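Local structure of tRNA-5-methyluridine(54) 2-sulfurtransferase (Pyrococcus horikoshii, 3VRH) at residues I50-S55 against Y65-L70. The protein catalyses the ATP-dependent 2-thiolation of 5-methyluridine 54 in the T loop of tRNA, a modification that stabilises tRNA at high temperature. Sequence-based numbering, arbitrary orientation.
Sequences ILVAVS and YVLKKL. With BCN (bicine), chain D.
Leu67 reaches from helix 58-69 to two branched side chains of strand 49-53, Val52 and Ile50, inside the first beta-alpha-beta unit of the PP-loop domain. One methyl does the touching: CD1 of Leu67 lies 4.0 Å from CG2 of Val52 and 4.4 Å from CG2 of Ile50. Ile50 and Val52, two positions apart on the strand, share the face turned to the helix, while Leu51 between them points to the other face of the sheet, against Phe142 and Ala143 of helix 127-145. In Val52, CG1 is anti to the backbone N (chi1 -179°), which leaves CG2 beside that N and within reach of the leucine; the two side chains meet at a slant. CD1 of Leu67 lies anti to CA (chi2 -177°), so this methyl prolongs the side chain toward the sheet. The contact is light, 91 Å² in all, but wholly buried, and Ile74 of the neighbouring parallel strand and Ile38 of helix 23-40 add to the apolar layer around Leu67. Beyond Val52 the strand runs out into the nucleotide site, where Ala53 binds ATP and where bicine sits in this crystal. The bicine hydroxyl O6 donates to the carbonyl O of Ala53 at 2.8 Å. O4 of bicine and Ser55 OG are hydrogen-bonded at 2.9 Å, and Ser55 OG also takes a hydrogen bond from Gly57 N.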
ATOM      1  N   ILE A  50       3.713  25.653  23.203  1.00 30.15           N
ATOM      2  CA  ILE A  50       3.118  24.711  22.268  1.00 32.68           C
ATOM      3  C   ILE A  50       1.624  24.932  22.097  1.00 32.75           C
ATOM      4  O   ILE A  50       0.897  25.137  23.070  1.00 30.09           O
ATOM      5  CB  ILE A  50       3.376  23.282  22.730  1.00 26.15           C
ATOM      6  CG1 ILE A  50       4.874  23.109  23.012  1.00 31.44           C
ATOM      7  CG2 ILE A  50       2.866  22.298  21.687  1.00 25.21           C
ATOM      8  CD1 ILE A  50       5.206  22.061  24.072  1.00 28.97           C
ATOM      9  N   LEU A  51       1.172  24.894  20.850  1.00 26.91           N
ATOM     10  CA  LEU A  51      -0.240  25.036  20.550  1.00 24.81           C
ATOM     11  C   LEU A  51      -0.820  23.683  20.132  1.00 25.77           C
ATOM     12  O   LEU A  51      -0.247  23.009  19.274  1.00 21.46           O
ATOM     13  CB  LEU A  51      -0.427  26.048  19.424  1.00 23.74           C
ATOM     14  CG  LEU A  51      -1.886  26.253  19.017  1.00 24.06           C
ATOM     15  CD1 LEU A  51      -2.626  26.992  20.119  1.00 27.37           C
ATOM     16  CD2 LEU A  51      -2.032  26.960  17.666  1.00 24.00           C
ATOM     17  N   VAL A  52      -1.932  23.274  20.744  1.00 25.71           N
ATOM     18  CA  VAL A  52      -2.615  22.037  20.323  1.00 26.61           C
ATOM     19  C   VAL A  52      -3.981  22.388  19.738  1.00 27.47           C
ATOM     20  O   VAL A  52      -4.798  23.062  20.382  1.00 24.09           O
ATOM     21  CB  VAL A  52      -2.791  21.021  21.475  1.00 24.56           C
ATOM     22  CG1 VAL A  52      -3.491  19.756  20.972  1.00 26.74           C
ATOM     23  CG2 VAL A  52      -1.445  20.671  22.089  1.00 25.59           C
ATOM     24  N   ALA A  53      -4.206  21.958  18.501  1.00 24.11           N
ATOM     25  CA  ALA A  53      -5.460  22.246  17.807  1.00 29.04           C
ATOM     26  C   ALA A  53      -6.463  21.233  18.272  1.00 26.82           C
ATOM     27  O   ALA A  53      -6.345  20.062  17.943  1.00 30.94           O
ATOM     28  CB  ALA A  53      -5.276  22.138  16.286  1.00 31.65           C
ATOM     29  N   VAL A  54      -7.445  21.667  19.042  1.00 26.58           N
ATOM     30  CA  VAL A  54      -8.378  20.714  19.632  1.00 26.10           C
ATOM     31  C   VAL A  54      -9.745  20.743  18.926  1.00 25.32           C
ATOM     32  O   VAL A  54     -10.476  21.729  18.985  1.00 23.89           O
ATOM     33  CB  VAL A  54      -8.470  20.893  21.172  1.00 27.02           C
ATOM     34  CG1 VAL A  54      -7.084  20.776  21.782  1.00 25.69           C
ATOM     35  CG2 VAL A  54      -9.021  22.240  21.521  1.00 27.25           C
ATOM     36  N   SER A  55     -10.064  19.654  18.233  1.00 19.73           N
ATOM     37  CA  SER A  55     -11.303  19.560  17.458  1.00 24.50           C
ATOM     38  C   SER A  55     -12.487  19.165  18.331  1.00 21.51           C
ATOM     39  O   SER A  55     -13.633  19.251  17.905  1.00 24.14           O
ATOM     40  CB  SER A  55     -11.143  18.479  16.389  1.00 22.47           C
ATOM     41  OG  SER A  55     -10.893  17.230  17.038  1.00 22.79           O
ATOM     42  N   TYR A  65      -3.960  16.707  26.705  1.00 21.02           N
ATOM     43  CA  TYR A  65      -4.007  16.173  28.046  1.00 24.69           C
ATOM     44  C   TYR A  65      -2.633  15.668  28.490  1.00 29.72           C
ATOM     45  O   TYR A  65      -2.177  15.993  29.583  1.00 23.97           O
ATOM     46  CB  TYR A  65      -5.052  15.052  28.172  1.00 24.06           C
ATOM     47  CG  TYR A  65      -5.265  14.586  29.610  1.00 24.56           C
ATOM     48  CD1 TYR A  65      -4.345  13.745  30.235  1.00 22.01           C
ATOM     49  CD2 TYR A  65      -6.381  14.987  30.336  1.00 27.92           C
ATOM     50  CE1 TYR A  65      -4.519  13.315  31.524  1.00 26.25           C
ATOM     51  CE2 TYR A  65      -6.567  14.569  31.660  1.00 29.24           C
ATOM     52  CZ  TYR A  65      -5.629  13.727  32.242  1.00 33.76           C
ATOM     53  OH  TYR A  65      -5.791  13.295  33.538  1.00 29.94           O
ATOM     54  N   VAL A  66      -1.991  14.865  27.649  1.00 21.88           N
ATOM     55  CA  VAL A  66      -0.725  14.247  28.020  1.00 25.98           C
ATOM     56  C   VAL A  66       0.448  15.225  28.000  1.00 26.18           C
ATOM     57  O   VAL A  66       1.288  15.189  28.897  1.00 24.42           O
ATOM     58  CB  VAL A  66      -0.394  12.993  27.157  1.00 27.93           C
ATOM     59  CG1 VAL A  66       0.967  12.419  27.527  1.00 26.19           C
ATOM     60  CG2 VAL A  66      -1.453  11.920  27.354  1.00 30.61           C
ATOM     61  N   LEU A  67       0.519  16.080  26.983  1.00 23.23           N
ATOM     62  CA  LEU A  67       1.567  17.098  26.956  1.00 27.27           C
ATOM     63  C   LEU A  67       1.521  17.927  28.241  1.00 29.26           C
ATOM     64  O   LEU A  67       2.560  18.266  28.799  1.00 32.67           O
ATOM     65  CB  LEU A  67       1.416  18.014  25.750  1.00 25.44           C
ATOM     66  CG  LEU A  67       1.717  17.371  24.392  1.00 29.51           C
ATOM     67  CD1 LEU A  67       1.609  18.402  23.306  1.00 22.14           C
ATOM     68  CD2 LEU A  67       3.079  16.729  24.376  1.00 26.99           C
ATOM     69  N   LYS A  68       0.308  18.206  28.718  1.00 29.30           N
ATOM     70  CA  LYS A  68       0.097  18.969  29.951  1.00 30.81           C
ATOM     71  C   LYS A  68       0.589  18.184  31.156  1.00 31.71           C
ATOM     72  O   LYS A  68       1.342  18.704  31.983  1.00 32.88           O
ATOM     73  CB  LYS A  68      -1.395  19.292  30.134  1.00 30.39           C
ATOM     74  CG  LYS A  68      -1.703  20.243  31.284  1.00 28.96           C
ATOM     75  CD  LYS A  68      -1.322  21.670  30.927  1.00 29.89           C
ATOM     76  CE  LYS A  68      -1.627  22.608  32.092  1.00 37.49           C
ATOM     77  NZ  LYS A  68      -1.031  23.940  31.858  1.00 39.82           N
ATOM     78  N   LYS A  69       0.151  16.934  31.260  1.00 29.03           N
ATOM     79  CA  LYS A  69       0.551  16.073  32.370  1.00 29.36           C
ATOM     80  C   LYS A  69       2.074  15.857  32.390  1.00 33.08           C
ATOM     81  O   LYS A  69       2.693  15.783  33.453  1.00 31.68           O
ATOM     82  CB  LYS A  69      -0.195  14.749  32.310  1.00 28.35           C
ATOM     83  CG  LYS A  69       0.053  13.850  33.509  1.00 33.09           C
ATOM     84  CD  LYS A  69      -0.932  12.692  33.538  1.00 29.21           C
ATOM     85  CE  LYS A  69      -0.682  11.795  34.747  1.00 28.65           C
ATOM     86  NZ  LYS A  69      -1.552  10.590  34.808  1.00 26.43           N
ATOM     87  N   LEU A  70       2.676  15.797  31.206  1.00 32.42           N
ATOM     88  CA  LEU A  70       4.124  15.641  31.096  1.00 31.56           C
ATOM     89  C   LEU A  70       4.877  16.898  31.506  1.00 35.25           C
ATOM     90  O   LEU A  70       6.080  16.849  31.727  1.00 36.46           O
ATOM     91  CB  LEU A  70       4.538  15.223  29.683  1.00 25.32           C
ATOM     92  CG  LEU A  70       4.186  13.780  29.330  1.00 28.07           C
ATOM     93  CD1 LEU A  70       4.749  13.377  27.956  1.00 29.55           C
ATOM     94  CD2 LEU A  70       4.698  12.848  30.418  1.00 31.20           C
TER
HETATM   95  N1  BCN D 403      -6.317  15.881  15.116  1.00 36.46           N
HETATM   96  C1  BCN D 403      -5.922  14.415  15.055  1.00 32.83           C
HETATM   97  C2  BCN D 403      -6.336  13.707  13.820  1.00 32.96           C
HETATM   98  O21 BCN D 403      -6.470  14.390  12.772  1.00 40.94           O
HETATM   99  O22 BCN D 403      -6.570  12.478  13.835  1.00 39.83           O
HETATM  100  C3  BCN D 403      -7.662  16.049  15.729  1.00 37.46           C
HETATM  101  C4  BCN D 403      -8.240  14.898  16.581  1.00 37.24           C
HETATM  102  O4  BCN D 403      -8.956  15.108  17.527  1.00 24.87           O
HETATM  103  C5  BCN D 403      -5.333  16.623  15.901  1.00 23.14           C
HETATM  104  C6  BCN D 403      -5.462  18.082  15.798  1.00 34.77           C
HETATM  105  O6  BCN D 403      -4.579  18.799  16.132  1.00 33.52           O